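Local coordinates for protein putative mandelate racemase (Bordetella bronchiseptica, PDB 3OZY) that is of unknown function but, as a magnesium-binding member of the enolase superfamily, probably abstracts a proton beside the carboxylate of an acid substrate, at residues Ile36-Arg41 with Ser108-Ala113; Thr47-Pro52 with Leu114-Gly119; Ala141-Ile146 with Thr168-Lys173; Glu197-Ala202 with Cys223-Glu228; Gly253-Thr258 with Ala278-Gly283. All blocks are in the same frame, centred on the assembly; numbering follows the deposited sequence.

Contact 1 (Ile36-Arg41 with Ser108-Ala113); sequences ILVEVR and SGVDIA
Val38 and Val40 both set CG1 anti to the backbone N (chi1 179° and 174°), leaving CG2 beside that nitrogen; two residues apart on an extended strand, both forks face the helix segment Ser108-Ala113. The branches of Val38 divide the work. Val38 CG1 lies 4.0 Å from Ala113 CB and 4.2 Å from Val110 CG2, while Val38 CG2 rests against the helix backbone, 4.0 Å from the carbonyl carbon of Gly109. Val40 uses one methyl, its CG2 meeting Ala113 CB at 3.7 Å, so the small alanine is touched by both valines. Gly109 suits its turn of the helix because it has no side chain to hold Val38 off; the CA atoms of Val38 and Gly109 are 6.4 Å apart. This is the sheet-against-helix packing of the N-terminal capping domain of the enolase superfamily: strand 32-42 is the middle strand of a three-stranded antiparallel sheet, and helix 102-122 lies against one face of it, the segments 36-41 and 108-113 running at 48° to each other. Beta-branched valines fit the strand, and short residues let the helix come near. Val110 also reaches Ile65 and Leu73 of helix 58-73. Glu39 turns away from the helix and forms a salt bridge with Arg41, whose NE donates to Glu39 OE2 at 2.9 Å. That oxygen lies in the guanidinium plane but is approached from above its own carboxylate plane. Arg41 NH1 forms a second salt bridge, with Glu7, and His11 hydrogen-bonds to Glu39 OE1.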
# COMPACT_ATOMS: atom_id res chain seq x y z
N ILE A 36 -8.83 7.32 14.36
CA ILE A 36 -9.57 6.18 14.87
C ILE A 36 -9.00 5.82 16.23
O ILE A 36 -7.79 5.64 16.38
CB ILE A 36 -9.40 4.95 13.96
CG1 ILE A 36 -10.15 5.14 12.65
CG2 ILE A 36 -9.86 3.68 14.68
CD1 ILE A 36 -11.67 5.09 12.78
N LEU A 37 -9.87 5.70 17.23
CA LEU A 37 -9.50 5.13 18.51
C LEU A 37 -9.86 3.65 18.47
O LEU A 37 -11.04 3.30 18.44
CB LEU A 37 -10.23 5.83 19.66
CG LEU A 37 -9.98 5.25 21.05
CD1 LEU A 37 -8.53 5.38 21.44
CD2 LEU A 37 -10.87 5.93 22.10
N VAL A 38 -8.85 2.79 18.41
CA VAL A 38 -9.07 1.35 18.41
C VAL A 38 -9.32 0.89 19.84
O VAL A 38 -8.67 1.36 20.77
CB VAL A 38 -7.85 0.60 17.85
CG1 VAL A 38 -8.07 -0.92 17.88
CG2 VAL A 38 -7.55 1.08 16.43
N GLU A 39 -10.29 -0.01 20.00
CA GLU A 39 -10.58 -0.61 21.29
C GLU A 39 -10.69 -2.12 21.13
O GLU A 39 -11.56 -2.61 20.42
CB GLU A 39 -11.89 -0.03 21.85
CG GLU A 39 -12.22 -0.51 23.25
CD GLU A 39 -13.59 -0.05 23.73
OE1 GLU A 39 -14.23 0.77 23.05
OE2 GLU A 39 -14.02 -0.51 24.81
N VAL A 40 -9.78 -2.85 21.77
CA VAL A 40 -9.83 -4.31 21.75
C VAL A 40 -10.33 -4.80 23.10
O VAL A 40 -9.73 -4.50 24.14
CB VAL A 40 -8.44 -4.93 21.45
CG1 VAL A 40 -8.49 -6.45 21.59
CG2 VAL A 40 -7.97 -4.52 20.06
N ARG A 41 -11.44 -5.52 23.08
CA ARG A 41 -12.06 -6.02 24.31
C ARG A 41 -11.82 -7.52 24.47
O ARG A 41 -11.64 -8.24 23.49
CB ARG A 41 -13.56 -5.75 24.29
CG ARG A 41 -13.93 -4.28 24.24
CD ARG A 41 -15.44 -4.12 24.18
NE ARG A 41 -15.86 -2.73 24.33
CZ ARG A 41 -17.14 -2.35 24.38
NH1 ARG A 41 -18.11 -3.24 24.28
NH2 ARG A 41 -17.44 -1.06 24.53
N SER A 108 -1.41 -1.52 12.48
CA SER A 108 -0.60 -0.84 13.47
C SER A 108 -1.42 -0.39 14.67
O SER A 108 -0.98 -0.53 15.81
CB SER A 108 0.08 0.38 12.86
OG SER A 108 0.88 0.03 11.74
N GLY A 109 -2.59 0.16 14.40
CA GLY A 109 -3.49 0.61 15.45
C GLY A 109 -3.93 -0.55 16.34
O GLY A 109 -3.98 -0.44 17.57
N VAL A 110 -4.23 -1.68 15.70
CA VAL A 110 -4.63 -2.89 16.43
C VAL A 110 -3.46 -3.46 17.23
O VAL A 110 -3.62 -3.84 18.40
CB VAL A 110 -5.20 -3.93 15.45
CG1 VAL A 110 -5.38 -5.30 16.14
CG2 VAL A 110 -6.50 -3.42 14.83
N ASP A 111 -2.28 -3.49 16.62
CA ASP A 111 -1.08 -3.96 17.31
C ASP A 111 -0.76 -3.12 18.55
O ASP A 111 -0.43 -3.66 19.61
CB ASP A 111 0.11 -3.97 16.33
CG ASP A 111 1.38 -4.53 16.95
OD1 ASP A 111 1.56 -5.77 16.94
OD2 ASP A 111 2.22 -3.74 17.46
N ILE A 112 -0.86 -1.80 18.43
CA ILE A 112 -0.68 -0.93 19.58
C ILE A 112 -1.70 -1.29 20.67
O ILE A 112 -1.34 -1.38 21.84
CB ILE A 112 -0.79 0.56 19.20
CG1 ILE A 112 0.46 0.98 18.42
CG2 ILE A 112 -0.92 1.42 20.45
CD1 ILE A 112 0.35 2.33 17.72
N ALA A 113 -2.95 -1.52 20.28
CA ALA A 113 -3.97 -1.88 21.26
C ALA A 113 -3.63 -3.20 21.97
O ALA A 113 -3.87 -3.34 23.17
CB ALA A 113 -5.36 -1.94 20.62

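Contact 2 (Thr47-Pro52 with Leu114-Gly119); sequences TGVGSP and LWDLKG
Asp116 OD2 has two partners: the backbone N-H of Val49, which comes to it from the strand, and the NE of Arg120, one turn further along the helix, which forms a salt bridge with it. The Val49 N to Asp116 OD2 bond is 2.8 Å long and nearly straight (163°), and it meets the oxygen on the anti side, 16° out of the carboxylate plane. With CG anti to the backbone N (chi1 -179°), Asp116 extends across to the strand, and its other oxygen, OD1, takes the N-H of Leu361. Val49 lies alongside, pointing the same way, with CG2 at 3.6 Å from Asp116 OD2. Next to this bond the two backbones almost touch. Gly48 CA is 3.9 Å from Leu117 CA and 3.7 Å from Leu117 N, a closeness possible because glycine puts no CB between strand and helix; the same CA is 3.3 Å from Asp116 OD2. Leu117 fills the flank of this junction, its CB lying 3.8 Å from Gly48 CA and its CG 4.1 Å from the carbonyl carbon of Thr47. The contact thus joins the edge strand 48-50 of the N-terminal domain sheet to helix 102-122. Strand 32-42 pairs with strand 48-50 through Gly48 and Gly50, whereas the buried Val49 O finds no partner. The buried aspartate supplies the acceptor for the Val49 N-H, and Arg120 probably offsets its negative charge.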
# COMPACT_ATOMS: atom_id res chain seq x y z
N THR A 47 -9.03 -4.34 28.52
CA THR A 47 -9.17 -3.63 27.26
C THR A 47 -7.87 -2.94 26.87
O THR A 47 -7.16 -2.42 27.73
CB THR A 47 -10.28 -2.56 27.37
OG1 THR A 47 -11.52 -3.21 27.66
CG2 THR A 47 -10.42 -1.79 26.07
N GLY A 48 -7.55 -2.96 25.58
CA GLY A 48 -6.44 -2.17 25.06
C GLY A 48 -6.93 -1.16 24.04
O GLY A 48 -7.91 -1.40 23.34
N VAL A 49 -6.25 -0.02 23.96
CA VAL A 49 -6.58 0.99 22.94
C VAL A 49 -5.37 1.32 22.07
O VAL A 49 -4.22 1.10 22.47
CB VAL A 49 -7.15 2.30 23.56
CG1 VAL A 49 -8.44 2.02 24.33
CG2 VAL A 49 -6.12 2.98 24.44
N GLY A 50 -5.65 1.85 20.89
CA GLY A 50 -4.60 2.19 19.94
C GLY A 50 -5.08 3.20 18.92
O GLY A 50 -6.22 3.66 18.97
N SER A 51 -4.19 3.56 18.00
CA SER A 51 -4.52 4.48 16.91
C SER A 51 -3.69 4.11 15.69
O SER A 51 -2.49 3.88 15.82
CB SER A 51 -4.17 5.92 17.29
OG SER A 51 -4.25 6.76 16.14
N PRO A 52 -4.33 4.06 14.51
CA PRO A 52 -3.64 3.81 13.23
C PRO A 52 -3.21 5.10 12.52
O PRO A 52 -3.04 5.10 11.29
CB PRO A 52 -4.72 3.13 12.40
CG PRO A 52 -5.98 3.85 12.86
CD PRO A 52 -5.79 4.00 14.36
N LEU A 114 -3.07 -4.16 21.24
CA LEU A 114 -2.69 -5.42 21.86
C LEU A 114 -1.56 -5.22 22.87
O LEU A 114 -1.54 -5.85 23.92
CB LEU A 114 -2.29 -6.45 20.80
CG LEU A 114 -3.43 -6.94 19.91
CD1 LEU A 114 -2.91 -7.88 18.84
CD2 LEU A 114 -4.51 -7.63 20.74
N TRP A 115 -0.61 -4.33 22.56
CA TRP A 115 0.46 -4.03 23.50
C TRP A 115 -0.06 -3.29 24.72
O TRP A 115 0.38 -3.53 25.85
CB TRP A 115 1.59 -3.25 22.81
CG TRP A 115 2.56 -4.13 22.08
CD1 TRP A 115 2.59 -4.40 20.73
CD2 TRP A 115 3.64 -4.86 22.66
NE1 TRP A 115 3.63 -5.26 20.44
CE2 TRP A 115 4.30 -5.54 21.61
CE3 TRP A 115 4.13 -4.99 23.96
CZ2 TRP A 115 5.42 -6.35 21.83
CZ3 TRP A 115 5.24 -5.79 24.18
CH2 TRP A 115 5.87 -6.47 23.12
N ASP A 116 -1.00 -2.37 24.51
CA ASP A 116 -1.63 -1.67 25.62
C ASP A 116 -2.34 -2.68 26.52
O ASP A 116 -2.20 -2.65 27.74
CB ASP A 116 -2.60 -0.60 25.08
CG ASP A 116 -3.26 0.20 26.19
OD1 ASP A 116 -2.55 0.72 27.07
OD2 ASP A 116 -4.50 0.32 26.16
N LEU A 117 -3.07 -3.59 25.89
CA LEU A 117 -3.80 -4.63 26.61
C LEU A 117 -2.83 -5.48 27.42
O LEU A 117 -3.06 -5.74 28.61
CB LEU A 117 -4.59 -5.48 25.60
CG LEU A 117 -5.71 -6.38 26.12
CD1 LEU A 117 -6.62 -6.77 24.96
CD2 LEU A 117 -5.18 -7.64 26.81
N LYS A 118 -1.74 -5.90 26.79
CA LYS A 118 -0.73 -6.70 27.48
C LYS A 118 -0.15 -5.97 28.70
O LYS A 118 -0.06 -6.55 29.80
CB LYS A 118 0.39 -7.10 26.50
CG LYS A 118 1.51 -7.92 27.12
CD LYS A 118 2.51 -8.37 26.05
CE LYS A 118 1.98 -9.52 25.18
NZ LYS A 118 2.17 -10.86 25.83
N GLY A 119 0.23 -4.71 28.53
CA GLY A 119 0.72 -3.92 29.65
C GLY A 119 -0.31 -3.78 30.75
O GLY A 119 0.02 -3.86 31.93

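Contact 3 (Ala141-Ile146 with Thr168-Lys173); sequences AYASSI and TAAKLK. With ACY (acetic acid), chain I.
Lys171 NZ donates a hydrogen bond to Tyr142 OH at 2.9 Å, and the same NZ forms salt bridges with Glu227 and Glu329. The lysine reaches them by bending at chi3 (82°), its methylenes passing obliquely along the tyrosine ring, with Lys171 CB 3.7 Å from Tyr142 CE1. On another flank Ser145 OG lies 3.3 Å from Lys171 CE. A long, flexible chain suits this place, where one nitrogen must reach several oxygens from one face of the sheet. The backbone sets the next shell. Ala143 N bonds to Ala169 O, and Lys171 N returns a bond to Ala143 O at 3.0 Å; then Ile146 N donates to Lys171 O at 2.8 Å. Lys171 alone thus spans Ser144 and Ser145, which are joined by a cis peptide, consistent with a beta bulge. Lys173 N closes the ladder on Ile146 O at 2.8 Å. Lys173 NZ hydrogen-bonds to atom O of a bound acetic acid, also at 2.8 Å, and to Asp201 and Asn203. Lys171 and Lys173 match the Lys-X-Lys signature of mandelate racemase relatives, in which the second lysine commonly serves as a base; such a role here is inferred. The strands are the first two of the barrel, joined through helix 152-164 in a beta-alpha-beta crossover. Ala143, Ala170 and Ile146 turn to that helix, Leu172, and again Ile146, meet helix 178-192, and strand 197-201 continues the sheet beside strand 169-173.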
# COMPACT_ATOMS: atom_id res chain seq x y z
N ALA A 141 12.94 16.11 22.83
CA ALA A 141 11.85 16.31 21.88
C ALA A 141 12.14 17.47 20.92
O ALA A 141 12.97 18.34 21.20
CB ALA A 141 10.54 16.57 22.61
N TYR A 142 11.44 17.47 19.79
CA TYR A 142 11.48 18.61 18.90
C TYR A 142 10.07 19.08 18.60
O TYR A 142 9.13 18.28 18.56
CB TYR A 142 12.25 18.32 17.62
CG TYR A 142 11.60 17.42 16.57
CD1 TYR A 142 10.72 17.95 15.62
CD2 TYR A 142 11.93 16.07 16.47
CE1 TYR A 142 10.17 17.15 14.62
CE2 TYR A 142 11.38 15.26 15.49
CZ TYR A 142 10.50 15.80 14.57
OH TYR A 142 9.95 15.02 13.56
N ALA A 143 9.93 20.38 18.37
CA ALA A 143 8.64 20.98 18.08
C ALA A 143 8.30 20.77 16.62
O ALA A 143 9.02 21.23 15.73
CB ALA A 143 8.67 22.48 18.42
N SER A 144 7.18 20.09 16.37
CA SER A 144 6.77 19.74 15.03
C SER A 144 5.44 20.44 14.70
O SER A 144 4.43 20.12 15.32
CB SER A 144 6.59 18.22 14.97
OG SER A 144 6.24 17.79 13.66
N SER A 145 5.40 21.40 13.77
CA SER A 145 6.51 22.00 13.03
C SER A 145 6.13 23.45 12.76
O SER A 145 5.00 23.85 13.02
CB SER A 145 6.70 21.33 11.67
OG SER A 145 7.17 20.00 11.79
N ILE A 146 7.07 24.20 12.22
CA ILE A 146 6.85 25.53 11.66
C ILE A 146 6.47 25.29 10.20
O ILE A 146 7.22 24.65 9.45
CB ILE A 146 8.12 26.38 11.76
CG1 ILE A 146 8.50 26.55 13.23
CG2 ILE A 146 7.94 27.72 11.06
CD1 ILE A 146 9.89 27.10 13.47
N THR A 168 14.61 22.19 22.47
CA THR A 168 16.00 22.36 22.04
C THR A 168 16.16 22.04 20.56
O THR A 168 17.27 22.00 20.04
CB THR A 168 16.96 21.46 22.84
OG1 THR A 168 16.66 20.08 22.58
CG2 THR A 168 16.83 21.73 24.34
N ALA A 169 15.03 21.83 19.88
CA ALA A 169 15.02 21.41 18.49
C ALA A 169 13.63 21.67 17.92
O ALA A 169 12.64 21.64 18.65
CB ALA A 169 15.34 19.91 18.38
N ALA A 170 13.55 21.93 16.62
CA ALA A 170 12.27 22.16 15.96
C ALA A 170 12.42 21.89 14.47
O ALA A 170 13.54 21.86 13.95
CB ALA A 170 11.79 23.59 16.19
N LYS A 171 11.29 21.70 13.80
CA LYS A 171 11.27 21.34 12.39
C LYS A 171 10.53 22.39 11.55
O LYS A 171 9.52 22.94 11.98
CB LYS A 171 10.62 19.96 12.23
CG LYS A 171 10.70 19.36 10.81
CD LYS A 171 10.53 17.84 10.82
CE LYS A 171 9.07 17.44 10.88
NZ LYS A 171 8.96 15.95 10.98
N LEU A 172 11.07 22.64 10.36
CA LEU A 172 10.49 23.56 9.38
C LEU A 172 9.99 22.81 8.15
O LEU A 172 10.72 21.99 7.58
CB LEU A 172 11.56 24.56 8.92
CG LEU A 172 11.14 25.52 7.80
CD1 LEU A 172 10.12 26.54 8.33
CD2 LEU A 172 12.36 26.22 7.21
N LYS A 173 8.76 23.08 7.74
CA LYS A 173 8.25 22.55 6.49
C LYS A 173 8.73 23.39 5.31
O LYS A 173 8.69 24.63 5.36
CB LYS A 173 6.72 22.55 6.52
CG LYS A 173 6.12 21.71 7.62
CD LYS A 173 6.37 20.23 7.35
CE LYS A 173 5.57 19.36 8.29
NZ LYS A 173 5.58 17.93 7.86
C ACY I . 2.07 17.18 7.75
O ACY I . 2.98 17.60 7.00
OXT ACY I . 1.74 17.76 8.81
CH3 ACY I . 1.32 15.94 7.37
O HOH W 1 14.05 19.51 23.32

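Contact 4 (Glu197-Ala202 with Cys223-Glu228); sequences EILVDA and CYWFEE. With MG (magnesium ion), chain C.
Glu227 can be followed outward from the strand toward Asp201. Its CB lies 3.4 Å from Val200 O, the same carbonyl that takes the Glu227 N-H. Glu227 CG, anti to the backbone N (chi1 169°), passes 3.6 Å from Asp201 CG, and the extended chain brings CD beside Asp201 OD2. At the tip Glu227 OE2 binds the magnesium ion at 2.2 Å. OE1 forms a salt bridge with Lys171, accepts from Gln275 and takes a weak bond from Trp225 NE1, which should fix the rotation of the carboxylate. Asp201 OD2 binds the metal at 2.3 Å, and the two carboxylates are stacked with planes 20° apart, a closeness of like charges that the cation presumably makes tolerable. Strands 197-201 and 225-227 are the third and fourth parallel strands of the enolase-superfamily barrel, joined by helix 208-220; Asp201 and Glu227 at their C-terminal ends, with Glu254 beyond the fifth, form the family's triad of acidic ligands. Three waters complete the coordination. One donates to both Asp201 OD1, at 2.6 Å, and Glu228 OE1, at 2.7 Å, so Glu228 takes part from the second shell. Asp201 OD1 also accepts from Asn203 N, and Glu228 OE2 from Asn255 ND2. Further back along the strands, Leu199 puts CD2 over a face of the Trp225 indole, 3.4 Å from CE2, in a CH-pi contact to the six-membered ring. On the other face the meeting side chains are apolar: Val200 CG2 meets Cys223 SG at 4.0 Å, its CG1 approaches the Phe226 ring, and Leu218 of helix 208-220 touches all three residues.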
# COMPACT_ATOMS: atom_id res chain seq x y z
N GLU A 197 18.77 22.56 17.44
CA GLU A 197 18.76 21.77 16.21
C GLU A 197 17.60 22.20 15.33
O GLU A 197 16.48 22.38 15.81
CB GLU A 197 18.66 20.27 16.50
CG GLU A 197 19.82 19.71 17.33
CD GLU A 197 21.16 19.68 16.61
OE1 GLU A 197 21.23 19.92 15.38
OE2 GLU A 197 22.17 19.38 17.28
N ILE A 198 17.88 22.37 14.04
CA ILE A 198 16.85 22.73 13.08
C ILE A 198 16.72 21.61 12.07
O ILE A 198 17.69 21.25 11.39
CB ILE A 198 17.16 24.07 12.38
CG1 ILE A 198 17.24 25.22 13.40
CG2 ILE A 198 16.10 24.38 11.33
CD1 ILE A 198 17.72 26.53 12.81
N LEU A 199 15.52 21.04 12.00
CA LEU A 199 15.18 19.95 11.09
C LEU A 199 14.35 20.52 9.96
O LEU A 199 13.65 21.51 10.15
CB LEU A 199 14.35 18.91 11.84
CG LEU A 199 15.02 18.06 12.93
CD1 LEU A 199 15.75 18.88 13.99
CD2 LEU A 199 13.95 17.19 13.56
N VAL A 200 14.40 19.91 8.78
CA VAL A 200 13.64 20.37 7.62
C VAL A 200 12.87 19.20 7.03
O VAL A 200 13.36 18.06 7.05
CB VAL A 200 14.60 20.98 6.58
CG1 VAL A 200 13.92 21.18 5.24
CG2 VAL A 200 15.18 22.30 7.09
N ASP A 201 11.66 19.46 6.53
CA ASP A 201 10.78 18.41 6.02
C ASP A 201 10.07 18.91 4.77
O ASP A 201 9.30 19.88 4.85
CB ASP A 201 9.77 18.06 7.13
CG ASP A 201 8.81 16.96 6.74
OD1 ASP A 201 8.75 16.55 5.56
OD2 ASP A 201 8.06 16.52 7.65
N ALA A 202 10.35 18.27 3.63
CA ALA A 202 9.80 18.70 2.35
C ALA A 202 8.53 17.96 1.94
O ALA A 202 7.97 18.26 0.90
CB ALA A 202 10.86 18.58 1.25
N CYS A 223 21.74 22.07 9.47
CA CYS A 223 20.50 21.36 9.80
C CYS A 223 20.74 19.91 10.21
O CYS A 223 21.62 19.23 9.69
CB CYS A 223 19.52 21.42 8.63
SG CYS A 223 18.92 23.07 8.30
N TYR A 224 19.93 19.44 11.15
CA TYR A 224 20.05 18.08 11.68
C TYR A 224 19.66 17.01 10.65
O TYR A 224 20.37 16.01 10.48
CB TYR A 224 19.20 17.95 12.95
CG TYR A 224 19.44 16.68 13.72
CD1 TYR A 224 20.49 16.58 14.63
CD2 TYR A 224 18.60 15.58 13.57
CE1 TYR A 224 20.71 15.41 15.34
CE2 TYR A 224 18.81 14.41 14.28
CZ TYR A 224 19.86 14.33 15.16
OH TYR A 224 20.06 13.16 15.86
N TRP A 225 18.52 17.19 10.00
CA TRP A 225 18.08 16.26 8.97
C TRP A 225 17.22 16.93 7.91
O TRP A 225 16.72 18.04 8.12
CB TRP A 225 17.40 15.01 9.56
CG TRP A 225 15.97 15.09 10.09
CD1 TRP A 225 14.88 15.74 9.54
CD2 TRP A 225 15.48 14.35 11.21
NE1 TRP A 225 13.75 15.47 10.30
CE2 TRP A 225 14.09 14.62 11.33
CE3 TRP A 225 16.08 13.50 12.14
CZ2 TRP A 225 13.31 14.07 12.35
CZ3 TRP A 225 15.31 12.95 13.15
CH2 TRP A 225 13.94 13.24 13.25
N PHE A 226 17.10 16.23 6.78
CA PHE A 226 16.31 16.61 5.60
C PHE A 226 15.32 15.46 5.43
O PHE A 226 15.69 14.36 4.99
CB PHE A 226 17.27 16.66 4.40
CG PHE A 226 16.71 17.33 3.15
CD1 PHE A 226 15.47 17.92 3.12
CD2 PHE A 226 17.51 17.38 2.02
CE1 PHE A 226 15.03 18.56 1.96
CE2 PHE A 226 17.08 18.00 0.87
CZ PHE A 226 15.84 18.59 0.83
N GLU A 227 14.07 15.70 5.81
CA GLU A 227 13.03 14.67 5.87
C GLU A 227 12.15 14.69 4.62
O GLU A 227 11.79 15.77 4.12
CB GLU A 227 12.19 14.88 7.13
CG GLU A 227 10.93 14.07 7.20
CD GLU A 227 10.27 14.17 8.56
OE1 GLU A 227 10.89 14.71 9.49
OE2 GLU A 227 9.13 13.68 8.70
N GLU A 228 11.80 13.50 4.12
CA GLU A 228 11.05 13.34 2.87
C GLU A 228 11.48 14.36 1.82
O GLU A 228 10.67 15.10 1.26
CB GLU A 228 9.53 13.39 3.10
CG GLU A 228 8.99 12.15 3.82
CD GLU A 228 7.50 11.98 3.62
OE1 GLU A 228 6.79 13.01 3.51
OE2 GLU A 228 7.03 10.83 3.54
MG MG C . 7.13 14.41 7.97
O HOH W 2 7.27 14.40 5.75
O HOH W 3 4.94 15.09 7.39
O HOH W 4 6.42 14.85 10.19

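Contact 5 (Gly253-Thr258 with Ala278-Gly283); sequences GENLYT and ASRAGG. With MG (magnesium ion), chain C.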
# COMPACT_ATOMS: atom_id res chain seq x y z
N GLY A 253 10.32 8.08 6.32
CA GLY A 253 9.69 6.88 6.83
C GLY A 253 8.22 6.94 7.20
O GLY A 253 7.60 5.88 7.34
N GLU A 254 7.65 8.13 7.35
CA GLU A 254 6.23 8.17 7.71
C GLU A 254 5.34 7.55 6.64
O GLU A 254 4.24 7.08 6.94
CB GLU A 254 5.77 9.58 8.04
CG GLU A 254 5.53 10.45 6.84
CD GLU A 254 5.46 11.90 7.23
OE1 GLU A 254 4.44 12.55 6.92
OE2 GLU A 254 6.41 12.37 7.86
N ASN A 255 5.82 7.52 5.40
CA ASN A 255 5.01 7.00 4.30
C ASN A 255 5.57 5.72 3.68
O ASN A 255 5.13 5.30 2.61
CB ASN A 255 4.75 8.10 3.27
CG ASN A 255 3.78 9.13 3.79
OD1 ASN A 255 2.69 8.79 4.25
ND2 ASN A 255 4.18 10.40 3.76
N LEU A 256 6.51 5.10 4.39
CA LEU A 256 7.06 3.79 4.04
C LEU A 256 6.55 2.78 5.05
O LEU A 256 6.39 3.10 6.23
CB LEU A 256 8.58 3.82 4.07
CG LEU A 256 9.23 4.73 3.04
CD1 LEU A 256 10.72 4.85 3.35
CD2 LEU A 256 9.02 4.17 1.64
N TYR A 257 6.30 1.56 4.60
CA TYR A 257 5.59 0.57 5.41
C TYR A 257 6.37 -0.73 5.56
O TYR A 257 6.87 -1.28 4.57
CB TYR A 257 4.22 0.28 4.78
CG TYR A 257 3.31 1.48 4.82
CD1 TYR A 257 2.44 1.68 5.90
CD2 TYR A 257 3.30 2.42 3.79
CE1 TYR A 257 1.61 2.78 5.95
CE2 TYR A 257 2.47 3.53 3.84
CZ TYR A 257 1.62 3.70 4.92
OH TYR A 257 0.78 4.79 5.01
N THR A 258 6.41 -1.23 6.79
CA THR A 258 7.08 -2.47 7.19
C THR A 258 8.60 -2.38 7.11
O THR A 258 9.16 -1.49 6.45
CB THR A 258 6.63 -3.74 6.40
OG1 THR A 258 7.32 -3.82 5.15
CG2 THR A 258 5.11 -3.78 6.20
N ALA A 278 5.36 3.66 14.83
CA ALA A 278 4.69 2.47 15.36
C ALA A 278 3.22 2.38 14.96
O ALA A 278 2.66 1.28 14.86
CB ALA A 278 4.82 2.41 16.87
N SER A 279 2.58 3.54 14.75
CA SER A 279 1.15 3.60 14.43
C SER A 279 0.84 3.56 12.92
O SER A 279 -0.33 3.62 12.54
CB SER A 279 0.50 4.84 15.05
OG SER A 279 0.97 6.02 14.42
N ARG A 280 1.88 3.48 12.09
CA ARG A 280 1.71 3.47 10.63
C ARG A 280 2.40 2.29 9.95
O ARG A 280 1.82 1.67 9.06
CB ARG A 280 2.24 4.77 10.00
CG ARG A 280 1.58 6.04 10.52
CD ARG A 280 2.35 7.30 10.09
NE ARG A 280 2.20 7.66 8.67
CZ ARG A 280 1.20 8.37 8.18
NH1 ARG A 280 0.23 8.79 8.99
NH2 ARG A 280 1.16 8.68 6.88
N ALA A 281 3.63 2.00 10.36
CA ALA A 281 4.51 1.11 9.60
C ALA A 281 4.31 -0.36 9.93
O ALA A 281 4.97 -1.21 9.32
CB ALA A 281 5.97 1.52 9.81
N GLY A 282 3.43 -0.65 10.88
CA GLY A 282 3.06 -2.03 11.19
C GLY A 282 2.72 -2.28 12.65
O GLY A 282 2.18 -3.35 12.97
N GLY A 283 3.03 -1.35 13.55
CA GLY A 283 2.73 -1.54 14.96
C GLY A 283 3.95 -1.34 15.84
O GLY A 283 5.04 -1.09 15.33
MG MG C . 7.13 14.41 7.97
O HOH W 3 4.94 15.09 7.39
O HOH W 2 7.27 14.40 5.75
O HOH W 4 6.42 14.85 10.19
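The guanidinium of Arg280 is used at its edge, where Glu254 O and Asn255 OD1 both lie close to its plane. Arg280 NE donates to Glu254 O at 2.7 Å in a nearly straight bond (169°). Arg280 NH2 reaches Asn255 OD1 at 3.0 Å along a more bent path; the amide and guanidinium planes stand 73° apart, and the donor comes from above the amide's carbonyl plane. Tyr257 also offers an edge, its CD1 lying 3.2 Å from Arg280 O. A bend at chi3 (73°) turns the arginine head back to the loop, and its NH1 goes to Ser53 of the N-terminal domain. Arginine suits the site because its planar fan of N-H groups can hold a backbone carbonyl, a side-chain amide and a neighbouring domain at once. The segments are loops at the C-terminal ends of the fifth and sixth barrel strands, where the superfamily places its active site. Residues Gly253 to Leu256 make a type I turn, and from within it Glu254 sends OE2 to the magnesium ion at 2.2 Å, while OE1 accepts from a metal-bound water at 2.6 Å. Asn255 in turn hydrogen-bonds through ND2 to Glu228. Further along, Thr258 N donates to Ala281 O at 2.9 Å, in the carbonyl plane on a lone pair. Gly282 and Gly283 take backbone angles at which a CB would press on the preceding carbonyl oxygen, so glycine suits them. Leu256 and Tyr257 pack on His99 of the second subunit.

Contacts 1 and 2 are two parts of one unit, with centres 6 Å apart: both use helix 102-122, and Val38 N reaches Gly50 O at 2.8 Å between their paired strands. Contacts 3 and 4 are neighbours in the barrel, centres 9 Å apart, tied by the salt bridge from Lys171 NZ to Glu227 OE1 at 2.7 Å. About 31 Å separates the centres of contacts 1 and 4, and contact 5 touches both ends of that span. Its Arg280-Gly283 loop packs on Ser108 of contact 1, while Asn255 ND2 lies 2.9 Å from Glu228 OE2 of contact 4. The magnesium ion is shared by contacts 4 and 5, with Lys171 of contact 3 nearby.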